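PDB 7A0Q: CrtC domain-containing protein from Fusarium vanettenii 77-13-4, which probably hydrates the plant phytoalexin kievitone, acting as a secreted hydratase of the lyase class built from two lipocalin-like domains. Local coordinates for residues Asn98-Tyr103 against Gln306-Glu311; Ser217-Phe222 against Leu338-Tyr343; Pro268-Thr273 against Thr282-Trp287; Ser300-Asp305 against Glu319-Phe324. All blocks are in the same frame, centred on the assembly; numbering follows the deposited sequence.

Contact 1: residues Asn98-Tyr103 against Gln306-Glu311; sequences NEYHQY and QELVGE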
# COMPACT_ATOMS: atom_id res chain seq x y z
N ASN A 98 10.48 -9.54 -14.54
CA ASN A 98 10.71 -9.61 -13.10
C ASN A 98 11.85 -8.72 -12.63
O ASN A 98 12.25 -8.80 -11.46
CB ASN A 98 10.96 -11.04 -12.60
CG ASN A 98 9.74 -11.93 -12.74
OD1 ASN A 98 8.61 -11.45 -12.82
ND2 ASN A 98 9.97 -13.23 -12.77
N GLU A 99 12.40 -7.86 -13.50
CA GLU A 99 13.48 -6.98 -13.06
C GLU A 99 12.98 -6.04 -11.97
O GLU A 99 11.95 -5.38 -12.13
CB GLU A 99 14.05 -6.19 -14.24
CG GLU A 99 15.26 -5.35 -13.85
CD GLU A 99 15.84 -4.55 -15.01
OE1 GLU A 99 16.64 -3.62 -14.75
OE2 GLU A 99 15.50 -4.84 -16.17
N TYR A 100 13.73 -5.96 -10.88
CA TYR A 100 13.29 -5.27 -9.67
C TYR A 100 14.42 -4.41 -9.13
O TYR A 100 15.56 -4.86 -9.05
CB TYR A 100 12.84 -6.30 -8.63
CG TYR A 100 12.52 -5.76 -7.25
CD1 TYR A 100 11.30 -5.14 -6.98
CD2 TYR A 100 13.42 -5.91 -6.19
CE1 TYR A 100 11.00 -4.68 -5.71
CE2 TYR A 100 13.12 -5.45 -4.91
CZ TYR A 100 11.91 -4.82 -4.68
OH TYR A 100 11.61 -4.35 -3.42
N HIS A 101 14.09 -3.17 -8.77
CA HIS A 101 15.04 -2.25 -8.17
C HIS A 101 14.39 -1.58 -6.97
O HIS A 101 13.20 -1.27 -7.01
CB HIS A 101 15.51 -1.20 -9.17
CG HIS A 101 16.23 -1.78 -10.34
ND1 HIS A 101 17.56 -2.12 -10.30
CD2 HIS A 101 15.79 -2.11 -11.58
CE1 HIS A 101 17.92 -2.63 -11.46
NE2 HIS A 101 16.87 -2.64 -12.26
N GLN A 102 15.18 -1.34 -5.93
CA GLN A 102 14.66 -0.73 -4.71
C GLN A 102 15.77 0.05 -4.02
O GLN A 102 16.96 -0.22 -4.20
CB GLN A 102 14.08 -1.77 -3.75
CG GLN A 102 15.04 -2.91 -3.37
CD GLN A 102 16.05 -2.55 -2.30
OE1 GLN A 102 15.76 -1.80 -1.37
NE2 GLN A 102 17.26 -3.09 -2.44
N TYR A 103 15.35 0.99 -3.17
CA TYR A 103 16.28 1.64 -2.26
C TYR A 103 15.51 2.21 -1.07
O TYR A 103 14.29 2.39 -1.13
CB TYR A 103 17.07 2.76 -2.95
CG TYR A 103 16.27 4.01 -3.21
CD1 TYR A 103 15.47 4.12 -4.35
CD2 TYR A 103 16.30 5.08 -2.33
CE1 TYR A 103 14.75 5.26 -4.60
CE2 TYR A 103 15.58 6.24 -2.58
CZ TYR A 103 14.80 6.32 -3.72
OH TYR A 103 14.06 7.46 -3.97
N GLN A 306 11.28 -9.11 -3.67
CA GLN A 306 10.56 -7.83 -3.68
C GLN A 306 10.72 -7.15 -2.32
O GLN A 306 9.75 -6.65 -1.74
CB GLN A 306 9.09 -8.00 -4.04
CG GLN A 306 8.84 -8.75 -5.35
CD GLN A 306 7.38 -8.73 -5.76
OE1 GLN A 306 6.86 -7.70 -6.19
NE2 GLN A 306 6.71 -9.87 -5.62
N GLU A 307 11.95 -7.13 -1.81
CA GLU A 307 12.25 -6.62 -0.48
C GLU A 307 12.92 -5.26 -0.54
O GLU A 307 13.97 -5.10 -1.18
CB GLU A 307 13.13 -7.60 0.29
CG GLU A 307 13.41 -7.13 1.71
CD GLU A 307 14.44 -8.00 2.41
OE1 GLU A 307 15.37 -8.48 1.74
OE2 GLU A 307 14.31 -8.18 3.64
N LEU A 308 12.33 -4.28 0.13
CA LEU A 308 12.99 -3.01 0.41
C LEU A 308 13.94 -3.22 1.58
O LEU A 308 13.51 -3.56 2.68
CB LEU A 308 11.95 -1.94 0.76
CG LEU A 308 10.78 -1.77 -0.21
CD1 LEU A 308 9.77 -0.77 0.31
CD2 LEU A 308 11.30 -1.31 -1.54
N VAL A 309 15.24 -3.01 1.35
CA VAL A 309 16.27 -3.40 2.31
C VAL A 309 16.74 -2.16 3.06
O VAL A 309 17.38 -1.27 2.50
CB VAL A 309 17.45 -4.09 1.62
CG1 VAL A 309 18.50 -4.45 2.67
CG2 VAL A 309 16.97 -5.31 0.87
N GLY A 310 16.44 -2.13 4.36
CA GLY A 310 16.85 -1.03 5.21
C GLY A 310 18.03 -1.43 6.09
O GLY A 310 18.55 -2.54 6.02
N GLU A 311 18.44 -0.48 6.92
CA GLU A 311 19.51 -0.74 7.88
C GLU A 311 19.01 -1.35 9.18
O GLU A 311 19.80 -1.94 9.91
CB GLU A 311 20.27 0.57 8.16
CG GLU A 311 20.91 1.15 6.91
CD GLU A 311 21.84 2.32 7.20
OE1 GLU A 311 21.34 3.41 7.57
OE2 GLU A 311 23.07 2.16 7.04
O HOH W 1 17.97 -0.70 0.05

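Contact 2: residues Ser217-Phe222 against Leu338-Tyr343; sequences SNWTWF and LVEIVY. With NAG (2-acetamido-2-deoxy-beta-D-glucopyranose), chain C; IMD (imidazole), chain F.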
# COMPACT_ATOMS: atom_id res chain seq x y z
N SER A 217 4.77 -5.92 16.78
CA SER A 217 6.11 -6.41 16.50
C SER A 217 6.31 -6.69 15.01
O SER A 217 7.40 -6.48 14.48
CB SER A 217 6.39 -7.68 17.32
OG SER A 217 5.52 -8.73 16.92
N ASN A 218 5.27 -7.17 14.34
CA ASN A 218 5.34 -7.48 12.92
C ASN A 218 3.93 -7.71 12.42
O ASN A 218 3.02 -8.01 13.20
CB ASN A 218 6.24 -8.69 12.62
CG ASN A 218 5.75 -10.02 13.22
OD1 ASN A 218 5.69 -10.21 14.44
ND2 ASN A 218 5.42 -10.96 12.34
N TRP A 219 3.75 -7.57 11.11
CA TRP A 219 2.43 -7.76 10.54
C TRP A 219 2.55 -8.20 9.09
O TRP A 219 3.61 -8.10 8.47
CB TRP A 219 1.58 -6.48 10.61
CG TRP A 219 2.14 -5.28 9.87
CD1 TRP A 219 2.03 -5.00 8.54
CD2 TRP A 219 2.86 -4.18 10.45
NE1 TRP A 219 2.65 -3.81 8.25
CE2 TRP A 219 3.17 -3.28 9.40
CE3 TRP A 219 3.29 -3.87 11.74
CZ2 TRP A 219 3.87 -2.10 9.61
CZ3 TRP A 219 3.99 -2.70 11.95
CH2 TRP A 219 4.28 -1.83 10.89
N THR A 220 1.43 -8.68 8.56
CA THR A 220 1.22 -8.80 7.13
C THR A 220 -0.00 -7.97 6.77
O THR A 220 -1.03 -8.05 7.47
CB THR A 220 1.04 -10.25 6.69
OG1 THR A 220 2.21 -11.00 7.05
CG2 THR A 220 0.82 -10.35 5.18
N TRP A 221 0.11 -7.19 5.69
CA TRP A 221 -1.01 -6.42 5.15
C TRP A 221 -1.23 -6.82 3.70
O TRP A 221 -0.27 -6.90 2.92
CB TRP A 221 -0.73 -4.91 5.25
CG TRP A 221 -1.80 -4.01 4.67
CD1 TRP A 221 -3.06 -3.81 5.16
CD2 TRP A 221 -1.68 -3.16 3.51
NE1 TRP A 221 -3.74 -2.89 4.37
CE2 TRP A 221 -2.91 -2.48 3.36
CE3 TRP A 221 -0.65 -2.90 2.60
CZ2 TRP A 221 -3.15 -1.56 2.33
CZ3 TRP A 221 -0.88 -1.98 1.56
CH2 TRP A 221 -2.13 -1.34 1.44
N PHE A 222 -2.48 -7.04 3.34
CA PHE A 222 -2.87 -7.32 1.97
C PHE A 222 -3.71 -6.19 1.40
O PHE A 222 -4.64 -5.70 2.06
CB PHE A 222 -3.67 -8.62 1.86
CG PHE A 222 -2.88 -9.85 2.12
CD1 PHE A 222 -2.15 -10.45 1.10
CD2 PHE A 222 -2.87 -10.44 3.38
CE1 PHE A 222 -1.41 -11.60 1.33
CE2 PHE A 222 -2.14 -11.60 3.62
CZ PHE A 222 -1.41 -12.18 2.60
N LEU A 338 -1.11 -6.35 -3.60
CA LEU A 338 0.19 -6.24 -2.95
C LEU A 338 0.13 -6.85 -1.56
O LEU A 338 -0.88 -6.76 -0.86
CB LEU A 338 0.63 -4.77 -2.87
CG LEU A 338 1.98 -4.49 -2.19
CD1 LEU A 338 2.75 -3.40 -2.92
CD2 LEU A 338 1.78 -4.12 -0.70
N VAL A 339 1.23 -7.51 -1.17
CA VAL A 339 1.43 -7.97 0.20
C VAL A 339 2.56 -7.16 0.81
O VAL A 339 3.60 -6.95 0.17
CB VAL A 339 1.71 -9.48 0.28
CG1 VAL A 339 2.99 -9.84 -0.44
CG2 VAL A 339 1.76 -9.90 1.74
N GLU A 340 2.34 -6.67 2.02
CA GLU A 340 3.39 -6.04 2.81
C GLU A 340 3.70 -6.92 4.01
O GLU A 340 2.78 -7.34 4.73
CB GLU A 340 2.95 -4.65 3.27
CG GLU A 340 3.87 -4.04 4.30
CD GLU A 340 3.43 -2.65 4.69
OE1 GLU A 340 3.83 -1.70 3.99
OE2 GLU A 340 2.68 -2.51 5.67
N ILE A 341 4.98 -7.21 4.22
CA ILE A 341 5.44 -7.94 5.39
C ILE A 341 6.46 -7.07 6.10
O ILE A 341 7.51 -6.74 5.52
CB ILE A 341 6.05 -9.30 5.04
CG1 ILE A 341 5.12 -10.10 4.13
CG2 ILE A 341 6.33 -10.08 6.31
CD1 ILE A 341 5.71 -11.43 3.67
N VAL A 342 6.15 -6.68 7.33
CA VAL A 342 6.96 -5.73 8.08
C VAL A 342 7.24 -6.30 9.46
O VAL A 342 6.34 -6.83 10.10
CB VAL A 342 6.28 -4.35 8.20
CG1 VAL A 342 6.99 -3.48 9.25
CG2 VAL A 342 6.24 -3.65 6.85
N TYR A 343 8.49 -6.18 9.89
CA TYR A 343 8.90 -6.36 11.27
C TYR A 343 9.31 -5.00 11.82
O TYR A 343 10.21 -4.35 11.26
CB TYR A 343 10.06 -7.36 11.37
CG TYR A 343 9.62 -8.77 11.11
CD1 TYR A 343 9.36 -9.22 9.81
CD2 TYR A 343 9.45 -9.67 12.16
CE1 TYR A 343 8.92 -10.52 9.58
CE2 TYR A 343 9.02 -10.96 11.93
CZ TYR A 343 8.77 -11.39 10.65
OH TYR A 343 8.35 -12.68 10.45
C1 NAG C . 5.05 -12.27 12.80
C2 NAG C . 4.24 -13.11 11.82
C3 NAG C . 4.16 -14.56 12.30
C4 NAG C . 5.54 -15.13 12.64
C5 NAG C . 6.34 -14.18 13.52
C6 NAG C . 7.79 -14.59 13.63
C7 NAG C . 2.41 -12.12 10.50
C8 NAG C . 0.99 -11.67 10.53
N2 NAG C . 2.90 -12.58 11.66
O3 NAG C . 3.55 -15.34 11.28
O4 NAG C . 5.36 -16.32 13.38
O5 NAG C . 6.35 -12.86 12.96
O6 NAG C . 8.39 -14.65 12.35
O7 NAG C . 3.10 -12.05 9.49
N1 IMD F . 0.97 -0.71 4.84
C2 IMD F . -0.34 -0.40 5.03
N3 IMD F . -0.68 0.55 4.12
C4 IMD F . 0.39 0.83 3.37
C5 IMD F . 1.44 0.04 3.82

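Contact 3: residues Pro268-Thr273 against Thr282-Trp287; sequences PIYKRT and TYPLDW. With NAG (2-acetamido-2-deoxy-beta-D-glucopyranose), chain B.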
# COMPACT_ATOMS: atom_id res chain seq x y z
N PRO A 268 0.17 -18.48 6.36
CA PRO A 268 1.36 -18.28 5.53
C PRO A 268 1.93 -19.63 5.10
O PRO A 268 1.98 -20.58 5.89
CB PRO A 268 2.31 -17.54 6.47
CG PRO A 268 1.95 -18.09 7.84
CD PRO A 268 0.47 -18.41 7.80
N ILE A 269 2.35 -19.70 3.84
CA ILE A 269 2.80 -20.96 3.25
C ILE A 269 4.26 -20.81 2.85
O ILE A 269 4.62 -19.86 2.15
CB ILE A 269 1.92 -21.35 2.04
CG1 ILE A 269 0.48 -21.55 2.50
CG2 ILE A 269 2.44 -22.63 1.39
CD1 ILE A 269 -0.53 -21.59 1.38
N TYR A 270 5.09 -21.74 3.32
CA TYR A 270 6.53 -21.63 3.17
C TYR A 270 7.10 -22.67 2.20
O TYR A 270 8.31 -22.95 2.25
CB TYR A 270 7.22 -21.75 4.53
CG TYR A 270 7.00 -20.57 5.46
CD1 TYR A 270 5.84 -20.48 6.24
CD2 TYR A 270 7.95 -19.57 5.59
CE1 TYR A 270 5.65 -19.42 7.11
CE2 TYR A 270 7.77 -18.50 6.46
CZ TYR A 270 6.61 -18.43 7.21
OH TYR A 270 6.43 -17.37 8.07
N LYS A 271 6.28 -23.25 1.32
CA LYS A 271 6.82 -24.06 0.24
C LYS A 271 7.82 -23.25 -0.58
O LYS A 271 8.87 -23.76 -0.98
CB LYS A 271 5.70 -24.59 -0.65
CG LYS A 271 4.79 -25.61 0.01
CD LYS A 271 3.39 -25.56 -0.60
CE LYS A 271 3.08 -26.81 -1.42
NZ LYS A 271 1.71 -26.76 -2.01
N ARG A 272 7.50 -21.98 -0.83
CA ARG A 272 8.40 -21.03 -1.47
C ARG A 272 8.73 -19.93 -0.47
O ARG A 272 7.85 -19.46 0.25
CB ARG A 272 7.79 -20.41 -2.72
CG ARG A 272 7.25 -21.40 -3.73
CD ARG A 272 6.83 -20.69 -5.01
NE ARG A 272 5.91 -19.59 -4.75
CZ ARG A 272 5.97 -18.41 -5.36
NH1 ARG A 272 6.90 -18.18 -6.27
NH2 ARG A 272 5.09 -17.46 -5.06
N THR A 273 10.00 -19.54 -0.42
CA THR A 273 10.43 -18.54 0.55
C THR A 273 11.40 -17.58 -0.12
O THR A 273 11.96 -17.86 -1.18
CB THR A 273 11.10 -19.17 1.78
OG1 THR A 273 12.24 -19.93 1.38
CG2 THR A 273 10.12 -20.06 2.55
N THR A 282 12.94 -15.01 7.17
CA THR A 282 12.55 -15.73 5.97
C THR A 282 11.10 -15.40 5.64
O THR A 282 10.20 -15.69 6.44
CB THR A 282 12.70 -17.24 6.16
OG1 THR A 282 14.00 -17.53 6.67
CG2 THR A 282 12.49 -17.97 4.85
N TYR A 283 10.87 -14.80 4.47
CA TYR A 283 9.50 -14.46 4.11
C TYR A 283 8.81 -15.64 3.43
O TYR A 283 9.40 -16.27 2.55
CB TYR A 283 9.47 -13.26 3.17
CG TYR A 283 10.14 -12.02 3.69
CD1 TYR A 283 9.60 -11.29 4.75
CD2 TYR A 283 11.32 -11.55 3.11
CE1 TYR A 283 10.22 -10.15 5.21
CE2 TYR A 283 11.94 -10.41 3.57
CZ TYR A 283 11.39 -9.71 4.62
OH TYR A 283 12.02 -8.57 5.07
N PRO A 284 7.56 -15.93 3.78
CA PRO A 284 6.76 -16.83 2.95
C PRO A 284 6.36 -16.13 1.66
O PRO A 284 6.32 -14.90 1.58
CB PRO A 284 5.53 -17.11 3.82
CG PRO A 284 5.37 -15.84 4.62
CD PRO A 284 6.77 -15.32 4.86
N LEU A 285 6.07 -16.93 0.63
CA LEU A 285 5.75 -16.39 -0.69
C LEU A 285 4.39 -16.84 -1.21
O LEU A 285 4.04 -16.53 -2.35
CB LEU A 285 6.84 -16.77 -1.70
CG LEU A 285 8.19 -16.08 -1.53
CD1 LEU A 285 9.10 -16.42 -2.69
CD2 LEU A 285 8.03 -14.55 -1.42
N ASP A 286 3.60 -17.55 -0.41
CA ASP A 286 2.23 -17.89 -0.76
C ASP A 286 1.40 -17.83 0.51
O ASP A 286 1.93 -17.95 1.61
CB ASP A 286 2.12 -19.29 -1.40
CG ASP A 286 2.93 -19.40 -2.69
OD1 ASP A 286 2.39 -19.09 -3.77
OD2 ASP A 286 4.12 -19.77 -2.61
N TRP A 287 0.09 -17.63 0.34
CA TRP A 287 -0.81 -17.46 1.48
C TRP A 287 -2.18 -18.01 1.14
O TRP A 287 -2.57 -18.10 -0.03
CB TRP A 287 -0.95 -15.97 1.89
CG TRP A 287 0.33 -15.30 2.23
CD1 TRP A 287 0.86 -15.11 3.47
CD2 TRP A 287 1.26 -14.72 1.31
NE1 TRP A 287 2.07 -14.47 3.38
CE2 TRP A 287 2.34 -14.21 2.06
CE3 TRP A 287 1.28 -14.58 -0.08
CZ2 TRP A 287 3.43 -13.58 1.47
CZ3 TRP A 287 2.37 -13.95 -0.67
CH2 TRP A 287 3.43 -13.46 0.11
C1 NAG B . 5.81 -17.54 12.95
C2 NAG B . 5.91 -18.43 14.18
C3 NAG B . 6.53 -19.77 13.81
C4 NAG B . 5.77 -20.40 12.64
C5 NAG B . 5.61 -19.40 11.49
C6 NAG B . 4.68 -19.90 10.41
C7 NAG B . 6.13 -17.02 16.17
C8 NAG B . 7.07 -16.42 17.17
N2 NAG B . 6.68 -17.78 15.23
O3 NAG B . 6.49 -20.63 14.94
O4 NAG B . 6.46 -21.55 12.17
O5 NAG B . 5.04 -18.18 11.98
O6 NAG B . 3.35 -20.02 10.90
O7 NAG B . 4.91 -16.81 16.22
O HOH W 2 8.49 -15.97 8.33
O HOH W 3 4.98 -20.96 -0.26

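Contact 4: residues Ser300-Asp305 against Glu319-Phe324; sequences SSYTED and EGFITF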
# COMPACT_ATOMS: atom_id res chain seq x y z
N SER A 300 -0.27 -15.61 -4.23
CA SER A 300 1.10 -15.97 -4.55
C SER A 300 1.91 -14.74 -4.92
O SER A 300 1.47 -13.93 -5.75
CB SER A 300 1.14 -16.98 -5.71
OG SER A 300 0.38 -18.12 -5.38
N SER A 301 3.09 -14.61 -4.33
CA SER A 301 3.97 -13.52 -4.71
C SER A 301 4.43 -13.72 -6.16
O SER A 301 4.73 -14.84 -6.58
CB SER A 301 5.17 -13.45 -3.77
OG SER A 301 5.97 -12.31 -4.07
N TYR A 302 4.46 -12.62 -6.91
CA TYR A 302 4.73 -12.68 -8.35
C TYR A 302 6.16 -13.12 -8.63
O TYR A 302 6.41 -13.84 -9.61
CB TYR A 302 4.47 -11.30 -8.95
CG TYR A 302 4.38 -11.25 -10.46
CD1 TYR A 302 3.22 -11.64 -11.12
CD2 TYR A 302 5.43 -10.77 -11.22
CE1 TYR A 302 3.12 -11.57 -12.51
CE2 TYR A 302 5.35 -10.69 -12.60
CZ TYR A 302 4.19 -11.09 -13.23
OH TYR A 302 4.10 -11.01 -14.60
N THR A 303 7.11 -12.67 -7.82
CA THR A 303 8.51 -13.06 -7.95
C THR A 303 9.14 -13.00 -6.57
O THR A 303 8.62 -12.34 -5.66
CB THR A 303 9.25 -12.17 -8.95
OG1 THR A 303 10.50 -12.77 -9.30
CG2 THR A 303 9.51 -10.78 -8.37
N GLU A 304 10.26 -13.71 -6.41
CA GLU A 304 10.81 -13.96 -5.07
C GLU A 304 11.30 -12.69 -4.40
O GLU A 304 10.88 -12.36 -3.28
CB GLU A 304 11.94 -14.99 -5.14
CG GLU A 304 11.51 -16.41 -5.50
CD GLU A 304 11.24 -16.59 -6.99
OE1 GLU A 304 11.54 -15.66 -7.77
OE2 GLU A 304 10.72 -17.65 -7.37
N ASP A 305 12.21 -11.96 -5.05
CA ASP A 305 12.85 -10.79 -4.45
C ASP A 305 11.98 -9.56 -4.71
O ASP A 305 11.94 -9.03 -5.82
CB ASP A 305 14.25 -10.61 -5.01
CG ASP A 305 14.96 -9.37 -4.45
OD1 ASP A 305 14.45 -8.76 -3.49
OD2 ASP A 305 16.03 -9.02 -4.99
N GLU A 319 7.56 -5.89 0.08
CA GLU A 319 6.48 -5.12 -0.53
C GLU A 319 6.29 -5.67 -1.93
O GLU A 319 6.90 -5.20 -2.88
CB GLU A 319 6.80 -3.64 -0.54
CG GLU A 319 7.06 -3.06 0.81
CD GLU A 319 5.80 -2.60 1.49
OE1 GLU A 319 4.70 -2.74 0.91
OE2 GLU A 319 5.92 -2.08 2.62
N GLY A 320 5.42 -6.68 -2.04
CA GLY A 320 5.40 -7.51 -3.22
C GLY A 320 4.10 -7.52 -4.00
O GLY A 320 3.02 -7.65 -3.43
N PHE A 321 4.22 -7.37 -5.31
CA PHE A 321 3.09 -7.65 -6.19
C PHE A 321 2.69 -9.11 -6.06
O PHE A 321 3.55 -10.00 -6.01
CB PHE A 321 3.49 -7.33 -7.64
CG PHE A 321 2.38 -7.49 -8.63
CD1 PHE A 321 1.21 -6.76 -8.52
CD2 PHE A 321 2.53 -8.36 -9.71
CE1 PHE A 321 0.20 -6.90 -9.46
CE2 PHE A 321 1.53 -8.51 -10.66
CZ PHE A 321 0.35 -7.78 -10.54
N ILE A 322 1.38 -9.36 -5.99
CA ILE A 322 0.84 -10.71 -5.82
C ILE A 322 -0.32 -10.90 -6.78
O ILE A 322 -0.98 -9.94 -7.20
CB ILE A 322 0.38 -10.99 -4.37
CG1 ILE A 322 -0.78 -10.05 -3.99
CG2 ILE A 322 1.54 -10.88 -3.38
CD1 ILE A 322 -1.45 -10.38 -2.65
N THR A 323 -0.59 -12.16 -7.13
CA THR A 323 -1.81 -12.54 -7.83
C THR A 323 -2.55 -13.56 -6.98
O THR A 323 -1.97 -14.17 -6.07
CB THR A 323 -1.53 -13.13 -9.22
OG1 THR A 323 -0.73 -14.31 -9.07
CG2 THR A 323 -0.79 -12.13 -10.11
N PHE A 324 -3.84 -13.73 -7.24
CA PHE A 324 -4.58 -14.68 -6.44
C PHE A 324 -5.77 -15.21 -7.21
O PHE A 324 -6.26 -14.60 -8.17
CB PHE A 324 -5.03 -14.09 -5.09
CG PHE A 324 -6.00 -12.94 -5.20
CD1 PHE A 324 -5.54 -11.63 -5.26
CD2 PHE A 324 -7.37 -13.16 -5.21
CE1 PHE A 324 -6.43 -10.57 -5.36
CE2 PHE A 324 -8.26 -12.11 -5.31
CZ PHE A 324 -7.79 -10.81 -5.39
O HOH W 4 1.83 -14.37 -8.61

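Contact 1: residues Asn98-Tyr103 against Gln306-Glu311
Tyr100 and Gln102 pass alongside Gln306 and Leu308 with the two backbones running in the same general sense, the nearest pair of CA atoms, Gln102 and Leu308, being 5.8 Å apart. The two segments belong to the two lipocalin-like domains of the protein, so this is an interdomain seam made by side chains and not by strand pairing.

Tyr100 supplies a broad flat surface. Its CG lies trans to the backbone N (chi1 172°), which carries the ring across to the other domain, where Gln306 CA sits over one face, 3.8 Å from the ring centroid. A tyrosine suits this place because its electron-rich ring face can receive the Gln306 CA-H in a CH-pi contact, and the hydroxyl reaches on past the ring edge until OH is 3.6 Å from Leu308 CD2. The Gln306 side chain itself turns away; its amide is engaged by Phe321 N and Thr303 O within the second domain.

Gln102 does the polar work. Its CB meets Leu308 CD2 at 3.6 Å. With CG wedged between the backbone N and carbonyl carbon and a second bend at chi2 (80°), the amide is swung round so that OE1 is turned to the opposing main chain. Val309 N donates to Gln102 OE1 over 3.0 Å in an almost straight bond, approaching from well above the carbonyl plane instead of along a lone pair. A water reinforces the link, donating one proton to Gln102 OE1 at 2.8 Å and the other to Val309 O at 2.6 Å.

Contact 2: residues Ser217-Phe222 against Leu338-Tyr343
Trp219 and Val342 face each other as a hydrogen-bonded pair where the first and last strands of the eight-stranded lipocalin-like barrel meet, antiparallel, to close it. The bump is Val342: its CB and CG1 press up beneath the indole, CG1 lying 3.7 Å from the centroid of the six-membered ring. The indole can lie back over the valine because Trp219 CG sits between the backbone N and the carbonyl carbon (chi1 61°). This brings NE1 in line with the next side chain on that face, Glu340, whose extended chain offers OE2 at 2.9 Å from Trp219 NE1 along a nearly straight bond lying in the indole plane.

On the same face the ring of Trp221 forms a flat floor for an imidazole molecule, and Trp221 NE1 is held by Ser234. Imidazole C2 rests over the ring centre, 3.4 Å from Trp221 CD2.

The other face is filled differently. Val339 CG2 fits the notch between Thr220 CG2 and Phe222 CE1, 3.6 Å from each. Toward the strand end Asn218 CB lies over the face of the Tyr343 ring, toward its rim, in a CH-pi contact, while Asn218 ND2 carries the N-linked sugar. That sugar is gripped twice more, by Thr220 OG1 on its O7 and by Tyr343 OH on its O6.

Imidazole N1 donates to Glu340 OE2 at 2.6 Å, and Asp206 binds the same imidazole. Although it probably came from the crystallisation liquor, a carboxylate oxygen met by two N-H donors amid tryptophans suggests a site that could accept a flat, polar-edged ligand between the domains.

Contact 3: residues Pro268-Thr273 against Thr282-Trp287
Pro284 packs squarely against Tyr270: its CB stands over the centre of the phenol ring, 3.7 Å from the centroid and only 10° off the normal. Proline and tyrosine suit each other here, because the stiff pyrrolidine presents polarised C-H groups to an electron-rich face. Pro284 CG also meets Pro268 CB at 4.0 Å, and Trp287 CD1 borders Pro268. Beside this apolar patch Ile269 N donates to Asp286 O over 2.9 Å.

The two segments are arms of a beta hairpin in the lipocalin-like barrel, joined in antiparallel fashion but interrupted by a beta bulge: between Ile269 and Thr273 the register slips by two residues as the chain turns a corner at Lys271 and Arg272. At the corner itself, Arg272 binds Asp286 in a salt bridge. Its chain bends at chi3 (-53°), bringing NE to 2.8 Å from Asp286 OD2, on the syn lone pair and close to the guanidinium plane. The planes of the two flat groups are 54° apart, and the second link, from Arg272 NH2 to Asp286 OD1, is weak; NH2 also bonds Ser301 O. Leu285 CB lies over one face of the guanidinium, and Ser300 OG holds Asp286 OD1 from the adjoining strand.

Thr273 CB touches the Thr282 CG2 methyl at 3.6 Å on the partly exposed margin. The outer side is looser. Lys271 is exposed, water joins Tyr270 OH to the carbonyl of Thr282, and the second sugar of the glycan on Asn218 brushes the ring, with its C6 3.5 Å from Tyr270 CE1.

Contact 4: residues Ser300-Asp305 against Glu319-Phe324
Tyr302 and Phe321 meet edge-to-face: the Phe321 edge is directed at the face of the tyrosine, with centroids 5.1 Å apart and planes inclined at 60°. The contact is made near the root of the tyrosine ring, where Phe321 CD2 lies 3.5 Å from Tyr302 CG. In both residues CG stands opposite the backbone N (chi1 -166° and -176°), which sends the two side chains out side by side. Thr323 CG2, the methyl branch of a beta-branched threonine, comes up at the edge of the same tyrosine ring.

Backbone bonds set this spacing. Ser300 and Thr323 form a hydrogen-bonded pair, exchanging N-H and C=O. The non-hydrogen-bonded pair Ser301-Ile322 follows, its CA atoms 4.4 Å apart as is ordinary for such a pair, and Ile322 CG2 rests 3.8 Å from Ser301 CA. Beyond both, Tyr302 N donates to Phe321 O at 2.9 Å. A water links Ser300 O to Thr323 OG1.

Farther out, Tyr302 OH binds the carbonyl of Leu95 in the first domain, Phe26 meets the Phe321 ring edge-to-face, and a serine suits position 301 because its OG can bond Tyr318 OH. No helix is near: the hairpin of strands 295-308 and 317-328 lies in the barrel wall between strand 282-291 and strand 331-343.

Contacts 2, 3 and 4 all lie in the wall of the second lipocalin-like barrel, whereas contact 1 crosses from that barrel to the first domain. Contact 2 is the buried one, seaming first strand to last with aromatic and carboxylate groups; the other three are only partly buried. Contacts 3 and 4 are successive hairpins, joined by the main-chain bond from Ser301 N to Leu285 O; one is held by a salt bridge at a bulge, the other by an aromatic pair. Contacts 1 and 4 share strand 295-308, which stays paired with strand 317-328 while residues 306-309 also meet the first domain. Inside the barrel, Trp287 of contact 3 packs on Phe222 and Val339 of contact 2.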